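Local coordinates for CELL division protein FTSZ (Haloferax volcanii, PDB 4B46), which controls archaeal cell shape as a tubulin-like GTP-binding protein, being essential for developing the rod-shaped cells that swim efficiently, at residues A36-K41 with G109-G114; E97-L102 with V214-I219; I136-D141 with V352-E357; V161-V166 with L345-T350. One frame throughout, in Å; residues are numbered along the deposited sequence.

Contact 1: A36-K41 with G109-G114; sequences AVNSAK and GGTGSG. With GDP (guanosine-5'-diphosphate), chain B.
The hydroxyls of Ser39 and Thr111 meet tip to tip, OG to OG1 at 2.7 Å, in a hydrogen bond that either could donate. The methyl branch of Thr111 lies off the plane of the Asn38 amide, on the side opposite Ala40 N: its CG2 is 3.8 Å from Asn38 OD1, and the two side chains cross at about a right angle. Thr111 can serve both neighbours because its chi1 of -66° sets CG2 opposite the backbone N and swings OG1 round beside that N, facing Ser39. Meanwhile its backbone faces the nucleotide. Thr111 N and Gly110 N both donate to O1B of the GDP beta-phosphate, the former at 3.0 Å and nearly straight (168°), while Gly112 N reaches O3B at 2.7 Å. This is the glycine-rich GGGTGSG signature loop of the tubulin/FtsZ family, running straight into helix 111-126; a CB on Gly109 would run into the bridging oxygen O3A.

One shell further out, Asn38 shapes the turn that carries Ser39. Its OD1 takes Ser39 N at 2.7 Å on an in-plane lone pair, and Ala40 N at 3.1 Å from well above the carbonyl plane; the second bond closes an Asx turn at the end of strand 31-38. A leucine in place of Asn38 would probably leave the amides of Ser39 and Ala40 without their acceptor and let the turn drift, taking the Ser39 hydroxyl away from Thr111. The bonds are consistent with a chain of support: Asn38 OD1 shapes the turn, the turn presents the Ser39 hydroxyl to Thr111, and the backbone N of Thr111 holds the phosphate.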
loop_
_atom_site.group_PDB
_atom_site.type_symbol
_atom_site.label_atom_id
_atom_site.label_comp_id
_atom_site.label_asym_id
_atom_site.label_seq_id
_atom_site.Cartn_x
_atom_site.Cartn_y
_atom_site.Cartn_z
ATOM N N ALA A 36 -5.178 4.988 13.476
ATOM C CA ALA A 36 -6.386 4.954 12.644
ATOM C C ALA A 36 -7.149 6.263 12.804
ATOM O O ALA A 36 -7.381 6.723 13.930
ATOM C CB ALA A 36 -7.278 3.792 13.044
ATOM N N VAL A 37 -7.519 6.868 11.682
ATOM C CA VAL A 37 -8.238 8.136 11.694
ATOM C C VAL A 37 -9.557 7.946 10.972
ATOM O O VAL A 37 -9.589 7.422 9.856
ATOM C CB VAL A 37 -7.466 9.256 10.967
ATOM C CG1 VAL A 37 -8.210 10.593 11.110
ATOM C CG2 VAL A 37 -6.029 9.376 11.500
ATOM N N ASN A 38 -10.646 8.371 11.600
ATOM C CA ASN A 38 -11.963 8.221 10.982
ATOM C C ASN A 38 -12.932 9.262 11.527
ATOM O O ASN A 38 -12.658 9.898 12.552
ATOM C CB ASN A 38 -12.503 6.793 11.181
ATOM C CG ASN A 38 -13.468 6.350 10.064
ATOM O OD1 ASN A 38 -14.207 7.157 9.492
ATOM N ND2 ASN A 38 -13.464 5.053 9.767
ATOM N N SER A 39 -14.050 9.454 10.832
ATOM C CA SER A 39 -15.073 10.388 11.291
ATOM C C SER A 39 -16.289 9.604 11.731
ATOM O O SER A 39 -17.282 10.174 12.190
ATOM C CB SER A 39 -15.461 11.349 10.170
ATOM O OG SER A 39 -15.905 10.637 9.027
ATOM N N ALA A 40 -16.211 8.288 11.576
ATOM C CA ALA A 40 -17.302 7.407 11.964
ATOM C C ALA A 40 -16.856 6.636 13.189
ATOM O O ALA A 40 -15.889 5.874 13.130
ATOM C CB ALA A 40 -17.679 6.446 10.810
ATOM N N LYS A 41 -17.556 6.855 14.299
ATOM C CA LYS A 41 -17.154 6.311 15.588
ATOM C C LYS A 41 -17.244 4.793 15.629
ATOM O O LYS A 41 -16.361 4.125 16.169
ATOM C CB LYS A 41 -17.996 6.921 16.711
ATOM C CG LYS A 41 -17.577 6.483 18.101
ATOM C CD LYS A 41 -18.135 7.425 19.162
ATOM C CE LYS A 41 -17.787 6.963 20.576
ATOM N NZ LYS A 41 -18.678 5.861 21.040
ATOM N N GLY A 109 -14.337 6.564 -1.219
ATOM C CA GLY A 109 -15.282 7.056 -0.221
ATOM C C GLY A 109 -15.160 8.537 0.106
ATOM O O GLY A 109 -14.912 9.352 -0.769
ATOM N N GLY A 110 -15.349 8.896 1.374
ATOM C CA GLY A 110 -15.318 10.292 1.767
ATOM C C GLY A 110 -14.218 10.675 2.751
ATOM O O GLY A 110 -13.496 11.645 2.539
ATOM N N THR A 111 -14.104 9.922 3.836
ATOM C CA THR A 111 -13.181 10.266 4.908
ATOM C C THR A 111 -11.733 10.060 4.470
ATOM O O THR A 111 -10.922 10.992 4.507
ATOM C CB THR A 111 -13.496 9.448 6.171
ATOM O OG1 THR A 111 -14.774 9.847 6.668
ATOM C CG2 THR A 111 -12.469 9.694 7.262
ATOM N N GLY A 112 -11.424 8.844 4.031
ATOM C CA GLY A 112 -10.083 8.522 3.570
ATOM C C GLY A 112 -9.755 9.230 2.270
ATOM O O GLY A 112 -8.682 9.792 2.112
ATOM N N SER A 113 -10.704 9.199 1.341
ATOM C CA SER A 113 -10.544 9.819 0.033
ATOM C C SER A 113 -10.127 11.292 0.143
ATOM O O SER A 113 -9.189 11.739 -0.526
ATOM C CB SER A 113 -11.864 9.689 -0.736
ATOM O OG SER A 113 -11.816 10.357 -1.980
ATOM N N GLY A 114 -10.832 12.048 0.980
ATOM C CA GLY A 114 -10.506 13.453 1.164
ATOM C C GLY A 114 -9.388 13.719 2.162
ATOM O O GLY A 114 -8.608 14.656 1.985
HETATM P PB GDP B . -14.468 6.193 4.086
HETATM O O1B GDP B . -15.467 7.301 3.907
HETATM O O2B GDP B . -14.444 5.664 5.502
HETATM O O3B GDP B . -13.117 6.711 3.666
HETATM O O3A GDP B . -14.972 5.051 3.087
HETATM P PA GDP B . -14.548 3.513 3.187
HETATM O O1A GDP B . -13.135 3.350 3.636
HETATM O O2A GDP B . -15.530 2.770 4.049
HETATM O "O5'" GDP B . -14.744 3.059 1.650
HETATM C "C5'" GDP B . -13.927 3.695 0.664
HETATM C "C4'" GDP B . -13.600 2.700 -0.434
HETATM O "O4'" GDP B . -12.739 1.693 0.068
HETATM C "C3'" GDP B . -14.822 1.923 -0.883
HETATM O "O3'" GDP B . -15.440 2.649 -1.937
HETATM C "C2'" GDP B . -14.269 0.583 -1.344
HETATM O "O2'" GDP B . -13.744 0.686 -2.670
HETATM C "C1'" GDP B . -13.042 0.400 -0.503
HETATM N N9 GDP B . -13.167 -0.444 0.693
HETATM C C8 GDP B . -14.041 -0.305 1.711
HETATM N N7 GDP B . -13.784 -1.224 2.680
HETATM C C5 GDP B . -12.701 -1.938 2.284
HETATM C C6 GDP B . -11.877 -3.039 2.827
HETATM O O6 GDP B . -12.133 -3.566 3.942
HETATM N N1 GDP B . -10.852 -3.465 2.079
HETATM C C2 GDP B . -10.542 -2.939 0.880
HETATM N N2 GDP B . -9.492 -3.450 0.194
HETATM N N3 GDP B . -11.241 -1.925 0.324
HETATM C C4 GDP B . -12.300 -1.402 0.978
#

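Contact 2: E97-L102 with V214-I219; sequences EVDAFL and VDSSEI
Asp99 lays its carboxylate against the hydroxymethyl group of Ser216, with CG 3.9 Å from Ser216 CB and OD2 3.1 Å from Ser216 OG. Ser216 opens helix 216-223, whose start is built as a capping box: Asp215 sits at the N-cap, and of Asp215 and Glu218 each side chain accepts from the other's backbone N. Asp99 comes from the other side, on the turn leading into strand 100-106 of the nucleotide-binding sheet, so the loop before that strand of the GTPase domain meets the start of a helix that belongs to the C-terminal part of the chain.

A water spans the same two side chains. It donates to Asp99 OD2 at 2.7 Å and lies 2.9 Å from Ser216 OG, closing a small triangle at the protein surface. Asp99 OD2 is held chiefly by the backbone N of Lys2, and Met1 packs against both Asp99 and Ser216, so the N-terminus lines this junction. With chi1 at -47°, Ser216 holds OG beside its own backbone N and turned to the aspartate, whose CG is likewise beside its N (chi1 -62°).

The box itself is uneven. Asp215 N to Glu218 OE1 is weak and long at 3.4 Å, whereas Glu218 N donates to Asp215 OD1 at 3.1 Å, approaching that oxygen almost in line with its C-O bond.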
loop_
_atom_site.group_PDB
_atom_site.type_symbol
_atom_site.label_atom_id
_atom_site.label_comp_id
_atom_site.label_asym_id
_atom_site.label_seq_id
_atom_site.Cartn_x
_atom_site.Cartn_y
_atom_site.Cartn_z
ATOM N N GLU A 97 12.414 6.400 15.167
ATOM C CA GLU A 97 12.651 4.969 14.995
ATOM C C GLU A 97 11.982 4.393 13.753
ATOM O O GLU A 97 11.946 3.176 13.584
ATOM C CB GLU A 97 12.207 4.189 16.237
ATOM C CG GLU A 97 13.032 4.491 17.493
ATOM C CD GLU A 97 12.379 3.968 18.764
ATOM O OE1 GLU A 97 11.502 3.080 18.674
ATOM O OE2 GLU A 97 12.740 4.452 19.858
ATOM N N VAL A 98 11.453 5.251 12.884
ATOM C CA VAL A 98 10.848 4.756 11.648
ATOM C C VAL A 98 11.605 5.208 10.404
ATOM O O VAL A 98 12.213 6.282 10.381
ATOM C CB VAL A 98 9.338 5.134 11.516
ATOM C CG1 VAL A 98 8.612 4.896 12.831
ATOM C CG2 VAL A 98 9.170 6.575 11.071
ATOM N N ASP A 99 11.567 4.363 9.379
ATOM C CA ASP A 99 12.181 4.649 8.086
ATOM C C ASP A 99 11.266 5.476 7.190
ATOM O O ASP A 99 11.737 6.239 6.343
ATOM C CB ASP A 99 12.533 3.339 7.372
ATOM C CG ASP A 99 13.544 2.521 8.141
ATOM O OD1 ASP A 99 14.561 3.107 8.568
ATOM O OD2 ASP A 99 13.314 1.313 8.341
ATOM N N ALA A 100 9.958 5.306 7.365
ATOM C CA ALA A 100 8.994 6.010 6.530
ATOM C C ALA A 100 7.597 5.992 7.129
ATOM O O ALA A 100 7.293 5.161 7.985
ATOM C CB ALA A 100 8.966 5.393 5.111
ATOM N N PHE A 101 6.758 6.919 6.670
ATOM C CA PHE A 101 5.327 6.900 6.967
ATOM C C PHE A 101 4.596 6.227 5.817
ATOM O O PHE A 101 5.029 6.331 4.667
ATOM C CB PHE A 101 4.792 8.322 7.114
ATOM C CG PHE A 101 5.251 9.018 8.356
ATOM C CD1 PHE A 101 6.428 9.742 8.362
ATOM C CD2 PHE A 101 4.495 8.948 9.517
ATOM C CE1 PHE A 101 6.853 10.386 9.514
ATOM C CE2 PHE A 101 4.906 9.588 10.667
ATOM C CZ PHE A 101 6.081 10.310 10.666
ATOM N N LEU A 102 3.508 5.524 6.128
ATOM C CA LEU A 102 2.615 4.987 5.103
ATOM C C LEU A 102 1.155 5.348 5.415
ATOM O O LEU A 102 0.586 4.918 6.430
ATOM C CB LEU A 102 2.770 3.472 4.966
ATOM C CG LEU A 102 1.909 2.814 3.887
ATOM C CD1 LEU A 102 2.399 3.197 2.489
ATOM C CD2 LEU A 102 1.882 1.300 4.049
ATOM N N VAL A 214 17.909 -7.436 1.574
ATOM C CA VAL A 214 17.299 -6.181 1.168
ATOM C C VAL A 214 17.188 -5.264 2.370
ATOM O O VAL A 214 16.599 -5.636 3.384
ATOM C CB VAL A 214 15.864 -6.386 0.613
ATOM C CG1 VAL A 214 15.164 -5.042 0.405
ATOM C CG2 VAL A 214 15.887 -7.174 -0.678
ATOM N N ASP A 215 17.736 -4.059 2.263
ATOM C CA ASP A 215 17.569 -3.089 3.338
ATOM C C ASP A 215 16.581 -1.994 2.941
ATOM O O ASP A 215 16.173 -1.912 1.784
ATOM C CB ASP A 215 18.918 -2.513 3.792
ATOM C CG ASP A 215 19.717 -1.918 2.658
ATOM O OD1 ASP A 215 19.128 -1.262 1.775
ATOM O OD2 ASP A 215 20.948 -2.103 2.646
ATOM N N SER A 216 16.195 -1.170 3.907
ATOM C CA SER A 216 15.241 -0.087 3.678
ATOM C C SER A 216 15.711 0.889 2.601
ATOM O O SER A 216 14.899 1.432 1.842
ATOM C CB SER A 216 14.990 0.674 4.984
ATOM O OG SER A 216 14.753 -0.231 6.046
ATOM N N SER A 217 17.020 1.125 2.558
ATOM C CA SER A 217 17.597 2.012 1.559
ATOM C C SER A 217 17.216 1.603 0.143
ATOM O O SER A 217 16.907 2.445 -0.702
ATOM C CB SER A 217 19.120 2.048 1.693
ATOM O OG SER A 217 19.541 3.366 1.983
ATOM N N GLU A 218 17.233 0.303 -0.112
ATOM C CA GLU A 218 16.902 -0.203 -1.434
ATOM C C GLU A 218 15.447 0.047 -1.796
ATOM O O GLU A 218 15.118 0.294 -2.956
ATOM C CB GLU A 218 17.234 -1.694 -1.536
ATOM C CG GLU A 218 18.728 -1.974 -1.501
ATOM C CD GLU A 218 19.050 -3.411 -1.811
ATOM O OE1 GLU A 218 18.983 -4.244 -0.886
ATOM O OE2 GLU A 218 19.366 -3.710 -2.982
ATOM N N ILE A 219 14.573 -0.035 -0.803
ATOM C CA ILE A 219 13.160 0.224 -1.032
ATOM C C ILE A 219 12.951 1.710 -1.263
ATOM O O ILE A 219 12.275 2.115 -2.212
ATOM C CB ILE A 219 12.303 -0.241 0.156
ATOM C CG1 ILE A 219 12.348 -1.767 0.259
ATOM C CG2 ILE A 219 10.857 0.260 0.013
ATOM C CD1 ILE A 219 11.736 -2.306 1.534
HETATM O O HOH W 1 15.302 -0.516 8.850
#

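Contact 3: I136-D141 with V352-E357; sequences ILPGSD and VPRIKE. With GDP (guanosine-5'-diphosphate), chain B.
Arg354 leaves helix 353-366 pointing at Leu137 and Pro138. From CB the chain sets off opposite the backbone N (chi1 172°), which carries CG away from the helix to lie 3.7 Å from Leu137 CD1. The leucine comes from the opposite direction, and the same methyl also flanks NE, again at 3.7 Å. Bends at chi2 and chi3 then turn the guanidinium. NE makes a salt bridge to Asp168 at the end of strand 163-168.

Strand 131-137 is a central parallel strand of the Rossmann-like nucleotide-binding sheet of the tubulin/FtsZ fold, and the loop after it carries Pro138 past the ribose: Pro138 CA is 3.4 Å from O2' of GDP, and Ile136 CG2 comes against the guanine N2. The arginine thus approaches the loop on the side away from the nucleotide, from a helix of the C-terminal part of the chain.

At the tip the two nitrogens diverge. NH1 donates to Glu357 OE1 at 3.0 Å, close to the guanidinium plane and on the syn side of the carboxylate, a salt bridge one turn along the same helix. With a methionine in place of the arginine, Asp168 and Glu357 would probably each lose their salt-bridge partner. NH2 lies 3.7 Å from Leu137 CB, and Pro138 O sits 2.7 Å from it at the guanidinium edge, near its plane.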
loop_
_atom_site.group_PDB
_atom_site.type_symbol
_atom_site.label_atom_id
_atom_site.label_comp_id
_atom_site.label_asym_id
_atom_site.label_seq_id
_atom_site.Cartn_x
_atom_site.Cartn_y
_atom_site.Cartn_z
ATOM N N ILE A 136 -6.205 2.571 -2.330
ATOM C CA ILE A 136 -6.975 1.417 -2.757
ATOM C C ILE A 136 -8.130 1.864 -3.653
ATOM O O ILE A 136 -9.025 2.595 -3.204
ATOM C CB ILE A 136 -7.508 0.651 -1.543
ATOM C CG1 ILE A 136 -6.346 0.097 -0.716
ATOM C CG2 ILE A 136 -8.485 -0.432 -1.993
ATOM C CD1 ILE A 136 -6.734 -0.354 0.686
ATOM N N LEU A 137 -8.092 1.452 -4.922
ATOM C CA LEU A 137 -9.090 1.872 -5.903
ATOM C C LEU A 137 -10.353 1.044 -5.776
ATOM O O LEU A 137 -10.294 -0.117 -5.367
ATOM C CB LEU A 137 -8.537 1.765 -7.333
ATOM C CG LEU A 137 -7.257 2.562 -7.575
ATOM C CD1 LEU A 137 -6.815 2.469 -9.043
ATOM C CD2 LEU A 137 -7.441 3.999 -7.148
ATOM N N PRO A 138 -11.508 1.635 -6.132
ATOM C CA PRO A 138 -12.780 0.942 -5.922
ATOM C C PRO A 138 -13.069 -0.094 -6.992
ATOM O O PRO A 138 -12.439 -0.095 -8.056
ATOM C CB PRO A 138 -13.818 2.078 -6.015
ATOM C CG PRO A 138 -13.210 3.063 -6.941
ATOM C CD PRO A 138 -11.708 3.008 -6.641
ATOM N N GLY A 139 -14.017 -0.973 -6.696
ATOM C CA GLY A 139 -14.535 -1.901 -7.686
ATOM C C GLY A 139 -15.442 -1.146 -8.625
ATOM O O GLY A 139 -16.160 -0.237 -8.208
ATOM N N SER A 140 -15.422 -1.525 -9.894
ATOM C CA SER A 140 -16.254 -0.878 -10.901
ATOM C C SER A 140 -17.737 -1.158 -10.690
ATOM O O SER A 140 -18.577 -0.517 -11.303
ATOM C CB SER A 140 -15.835 -1.311 -12.312
ATOM O OG SER A 140 -15.900 -2.722 -12.445
ATOM N N ASP A 141 -18.053 -2.108 -9.817
ATOM C CA ASP A 141 -19.442 -2.417 -9.486
ATOM C C ASP A 141 -20.027 -1.517 -8.378
ATOM O O ASP A 141 -21.227 -1.562 -8.114
ATOM C CB ASP A 141 -19.575 -3.895 -9.092
ATOM C CG ASP A 141 -18.605 -4.301 -7.981
ATOM O OD1 ASP A 141 -17.560 -3.624 -7.796
ATOM O OD2 ASP A 141 -18.895 -5.307 -7.294
ATOM N N VAL A 352 -0.757 3.639 -17.756
ATOM C CA VAL A 352 -1.599 2.678 -17.066
ATOM C C VAL A 352 -3.062 2.974 -17.411
ATOM O O VAL A 352 -3.571 4.050 -17.095
ATOM C CB VAL A 352 -1.359 2.748 -15.547
ATOM C CG1 VAL A 352 -2.159 1.685 -14.836
ATOM C CG2 VAL A 352 0.151 2.590 -15.244
ATOM N N PRO A 353 -3.731 2.036 -18.098
ATOM C CA PRO A 353 -5.123 2.249 -18.521
ATOM C C PRO A 353 -6.020 2.718 -17.375
ATOM O O PRO A 353 -6.767 3.681 -17.536
ATOM C CB PRO A 353 -5.553 0.862 -19.024
ATOM C CG PRO A 353 -4.277 0.265 -19.538
ATOM C CD PRO A 353 -3.191 0.755 -18.597
ATOM N N ARG A 354 -5.920 2.061 -16.229
ATOM C CA ARG A 354 -6.748 2.408 -15.090
ATOM C C ARG A 354 -6.513 3.857 -14.638
ATOM O O ARG A 354 -7.456 4.567 -14.302
ATOM C CB ARG A 354 -6.480 1.437 -13.946
ATOM C CG ARG A 354 -7.142 1.803 -12.643
ATOM C CD ARG A 354 -8.671 1.785 -12.754
ATOM N NE ARG A 354 -9.262 1.220 -11.545
ATOM C CZ ARG A 354 -10.485 1.491 -11.100
ATOM N NH1 ARG A 354 -11.262 2.345 -11.755
ATOM N NH2 ARG A 354 -10.927 0.919 -9.986
ATOM N N ILE A 355 -5.253 4.289 -14.643
ATOM C CA ILE A 355 -4.924 5.663 -14.282
ATOM C C ILE A 355 -5.414 6.646 -15.337
ATOM O O ILE A 355 -5.968 7.699 -15.008
ATOM C CB ILE A 355 -3.410 5.830 -14.023
ATOM C CG1 ILE A 355 -2.975 4.916 -12.876
ATOM C CG2 ILE A 355 -3.064 7.293 -13.719
ATOM C CD1 ILE A 355 -3.899 5.006 -11.660
ATOM N N LYS A 356 -5.244 6.292 -16.608
ATOM C CA LYS A 356 -5.759 7.123 -17.693
ATOM C C LYS A 356 -7.288 7.265 -17.638
ATOM O O LYS A 356 -7.823 8.318 -17.985
ATOM C CB LYS A 356 -5.327 6.577 -19.065
ATOM C CG LYS A 356 -3.843 6.785 -19.373
ATOM C CD LYS A 356 -3.538 6.573 -20.851
ATOM C CE LYS A 356 -3.650 5.104 -21.246
ATOM N NZ LYS A 356 -3.362 4.875 -22.698
ATOM N N GLU A 357 -7.980 6.214 -17.209
ATOM C CA GLU A 357 -9.429 6.285 -17.023
ATOM C C GLU A 357 -9.806 7.323 -15.961
ATOM O O GLU A 357 -10.672 8.167 -16.185
ATOM C CB GLU A 357 -10.007 4.941 -16.585
ATOM C CG GLU A 357 -11.511 5.046 -16.254
ATOM C CD GLU A 357 -11.952 4.110 -15.151
ATOM O OE1 GLU A 357 -11.080 3.466 -14.537
ATOM O OE2 GLU A 357 -13.182 3.997 -14.914
HETATM P PB GDP B . -14.468 6.193 4.086
HETATM O O1B GDP B . -15.467 7.301 3.907
HETATM O O2B GDP B . -14.444 5.664 5.502
HETATM O O3B GDP B . -13.117 6.711 3.666
HETATM O O3A GDP B . -14.972 5.051 3.087
HETATM P PA GDP B . -14.548 3.513 3.187
HETATM O O1A GDP B . -13.135 3.350 3.636
HETATM O O2A GDP B . -15.530 2.770 4.049
HETATM O "O5'" GDP B . -14.744 3.059 1.650
HETATM C "C5'" GDP B . -13.927 3.695 0.664
HETATM C "C4'" GDP B . -13.600 2.700 -0.434
HETATM O "O4'" GDP B . -12.739 1.693 0.068
HETATM C "C3'" GDP B . -14.822 1.923 -0.883
HETATM O "O3'" GDP B . -15.440 2.649 -1.937
HETATM C "C2'" GDP B . -14.269 0.583 -1.344
HETATM O "O2'" GDP B . -13.744 0.686 -2.670
HETATM C "C1'" GDP B . -13.042 0.400 -0.503
HETATM N N9 GDP B . -13.167 -0.444 0.693
HETATM C C8 GDP B . -14.041 -0.305 1.711
HETATM N N7 GDP B . -13.784 -1.224 2.680
HETATM C C5 GDP B . -12.701 -1.938 2.284
HETATM C C6 GDP B . -11.877 -3.039 2.827
HETATM O O6 GDP B . -12.133 -3.566 3.942
HETATM N N1 GDP B . -10.852 -3.465 2.079
HETATM C C2 GDP B . -10.542 -2.939 0.880
HETATM N N2 GDP B . -9.492 -3.450 0.194
HETATM N N3 GDP B . -11.241 -1.925 0.324
HETATM C C4 GDP B . -12.300 -1.402 0.978
#

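Contact 4: V161-V166 with L345-T350; sequences VDNLLV and LLSGVT
Leu165 and Leu345 touch through one pair of methyls, CD1 to CD1 at 3.8 Å, with their side chains crossing at about a right angle. Neither strand is the other's neighbour: strand 228-237 runs between them, and both leucines touch Ser229 of that strand, whose small side chain probably helps them meet. Leu345 manages the reach with CG set opposite its backbone N (chi1 165°), while Leu165 keeps CG beside its own N and turns CD1 across. Tyr132 of strand 131-137 also touches Leu165. This end of the contact is buried, and its meeting across the segments is methyl to methyl.

Two residues along, the grip is looser, though still buried. Asn163 ND2 donates to Ser347 OG over 3.1 Å, but the bond is bent (134°) and weak. The amide is held more firmly by others: its OD1 is bonded to Ser229 OG and its ND2 to Leu223 O, so it is pinned at both ends of the amide, and Ser347 is a lesser partner. The serine in turn has a weak bond to Thr222 O. Beyond it the chain turns at Gly348, whose positive phi (80°) suits glycine, and runs off to Thr350 at the solvent side, with nothing from 161-166 following.

Side chains reaching over one strand in this way link the parallel nucleotide-binding strands to the C-terminal strands of the same mixed sheet, bringing together the two parts of the tubulin/FtsZ fold.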
loop_
_atom_site.group_PDB
_atom_site.type_symbol
_atom_site.label_atom_id
_atom_site.label_comp_id
_atom_site.label_asym_id
_atom_site.label_seq_id
_atom_site.Cartn_x
_atom_site.Cartn_y
_atom_site.Cartn_z
ATOM N N VAL A 161 2.386 12.624 -1.842
ATOM C CA VAL A 161 3.278 11.615 -1.277
ATOM C C VAL A 161 4.578 11.504 -2.073
ATOM O O VAL A 161 4.652 11.934 -3.225
ATOM C CB VAL A 161 2.614 10.234 -1.246
ATOM C CG1 VAL A 161 1.462 10.224 -0.242
ATOM C CG2 VAL A 161 2.123 9.837 -2.645
ATOM N N ASP A 162 5.598 10.905 -1.475
ATOM C CA ASP A 162 6.829 10.629 -2.227
ATOM C C ASP A 162 6.624 9.541 -3.285
ATOM O O ASP A 162 7.321 9.506 -4.295
ATOM C CB ASP A 162 7.967 10.277 -1.276
ATOM C CG ASP A 162 8.289 11.427 -0.334
ATOM O OD1 ASP A 162 8.594 12.523 -0.838
ATOM O OD2 ASP A 162 8.187 11.250 0.894
ATOM N N ASN A 163 5.644 8.674 -3.052
ATOM C CA ASN A 163 5.292 7.619 -3.993
ATOM C C ASN A 163 3.945 7.054 -3.584
ATOM O O ASN A 163 3.655 6.899 -2.399
ATOM C CB ASN A 163 6.349 6.500 -4.003
ATOM C CG ASN A 163 6.242 5.599 -5.237
ATOM O OD1 ASN A 163 5.250 4.873 -5.425
ATOM N ND2 ASN A 163 7.273 5.641 -6.082
ATOM N N LEU A 164 3.109 6.761 -4.565
ATOM C CA LEU A 164 1.805 6.205 -4.265
ATOM C C LEU A 164 1.745 4.756 -4.723
ATOM O O LEU A 164 1.700 4.479 -5.913
ATOM C CB LEU A 164 0.698 7.034 -4.924
ATOM C CG LEU A 164 -0.704 6.470 -4.687
ATOM C CD1 LEU A 164 -1.024 6.460 -3.187
ATOM C CD2 LEU A 164 -1.740 7.268 -5.475
ATOM N N LEU A 165 1.795 3.840 -3.763
ATOM C CA LEU A 165 1.597 2.426 -4.025
ATOM C C LEU A 165 0.100 2.224 -4.198
ATOM O O LEU A 165 -0.689 2.744 -3.409
ATOM C CB LEU A 165 2.067 1.574 -2.835
ATOM C CG LEU A 165 3.518 1.526 -2.296
ATOM C CD1 LEU A 165 4.426 0.706 -3.186
ATOM C CD2 LEU A 165 4.143 2.885 -2.042
ATOM N N VAL A 166 -0.293 1.463 -5.213
ATOM C CA VAL A 166 -1.717 1.307 -5.525
ATOM C C VAL A 166 -2.152 -0.158 -5.490
ATOM O O VAL A 166 -1.449 -1.048 -5.986
ATOM C CB VAL A 166 -2.057 1.933 -6.900
ATOM C CG1 VAL A 166 -3.544 1.709 -7.285
ATOM C CG2 VAL A 166 -1.710 3.414 -6.910
ATOM N N LEU A 345 8.533 -5.074 -6.919
ATOM C CA LEU A 345 8.019 -3.727 -6.773
ATOM C C LEU A 345 8.433 -2.979 -8.021
ATOM O O LEU A 345 9.616 -2.963 -8.375
ATOM C CB LEU A 345 8.618 -3.059 -5.526
ATOM C CG LEU A 345 8.469 -1.542 -5.399
ATOM C CD1 LEU A 345 6.993 -1.117 -5.319
ATOM C CD2 LEU A 345 9.264 -1.008 -4.190
ATOM N N LEU A 346 7.451 -2.410 -8.712
ATOM C CA LEU A 346 7.702 -1.617 -9.902
ATOM C C LEU A 346 7.254 -0.198 -9.611
ATOM O O LEU A 346 6.080 0.045 -9.343
ATOM C CB LEU A 346 6.942 -2.181 -11.108
ATOM C CG LEU A 346 7.310 -3.609 -11.513
ATOM C CD1 LEU A 346 6.376 -4.116 -12.605
ATOM C CD2 LEU A 346 8.758 -3.682 -11.988
ATOM N N SER A 347 8.200 0.736 -9.638
ATOM C CA SER A 347 7.899 2.110 -9.292
ATOM C C SER A 347 7.969 2.970 -10.534
ATOM O O SER A 347 8.815 2.750 -11.385
ATOM C CB SER A 347 8.863 2.609 -8.211
ATOM O OG SER A 347 8.894 4.030 -8.158
ATOM N N GLY A 348 7.062 3.936 -10.647
ATOM C CA GLY A 348 7.091 4.848 -11.774
ATOM C C GLY A 348 6.478 4.242 -13.025
ATOM O O GLY A 348 6.943 4.484 -14.144
ATOM N N VAL A 349 5.438 3.434 -12.845
ATOM C CA VAL A 349 4.746 2.862 -13.996
ATOM C C VAL A 349 3.962 3.947 -14.726
ATOM O O VAL A 349 3.486 4.901 -14.107
ATOM C CB VAL A 349 3.829 1.687 -13.602
ATOM C CG1 VAL A 349 4.666 0.499 -13.133
ATOM C CG2 VAL A 349 2.823 2.117 -12.538
ATOM N N THR A 350 3.854 3.807 -16.044
ATOM C CA THR A 350 3.219 4.819 -16.884
ATOM C C THR A 350 2.301 4.180 -17.930
ATOM O O THR A 350 2.329 2.963 -18.137
ATOM C CB THR A 350 4.266 5.667 -17.629
ATOM O OG1 THR A 350 5.140 4.800 -18.363
ATOM C CG2 THR A 350 5.087 6.501 -16.654
#

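In the fold
Contacts 1, 3 and 4 are buried, whereas contact 2 lies at the surface and uses a water. Contact 1 stays within the GTPase domain; in the other three, a GTPase-domain segment meets one from the C-terminal part of the chain. Contacts 1 and 3 both border GDP, at the phosphates and at the ribose and base, their centres about 20 Å apart. Contacts 3 and 4 use neighbouring strands, 131-137 and 163-168, and touch directly: Leu137 CD1 lies 3.8 Å from Val166 CG1. Chemistry follows place: hydroxyls and amides by the phosphates, an arginine paired with two acids at contact 3, leucines in the core at contact 4.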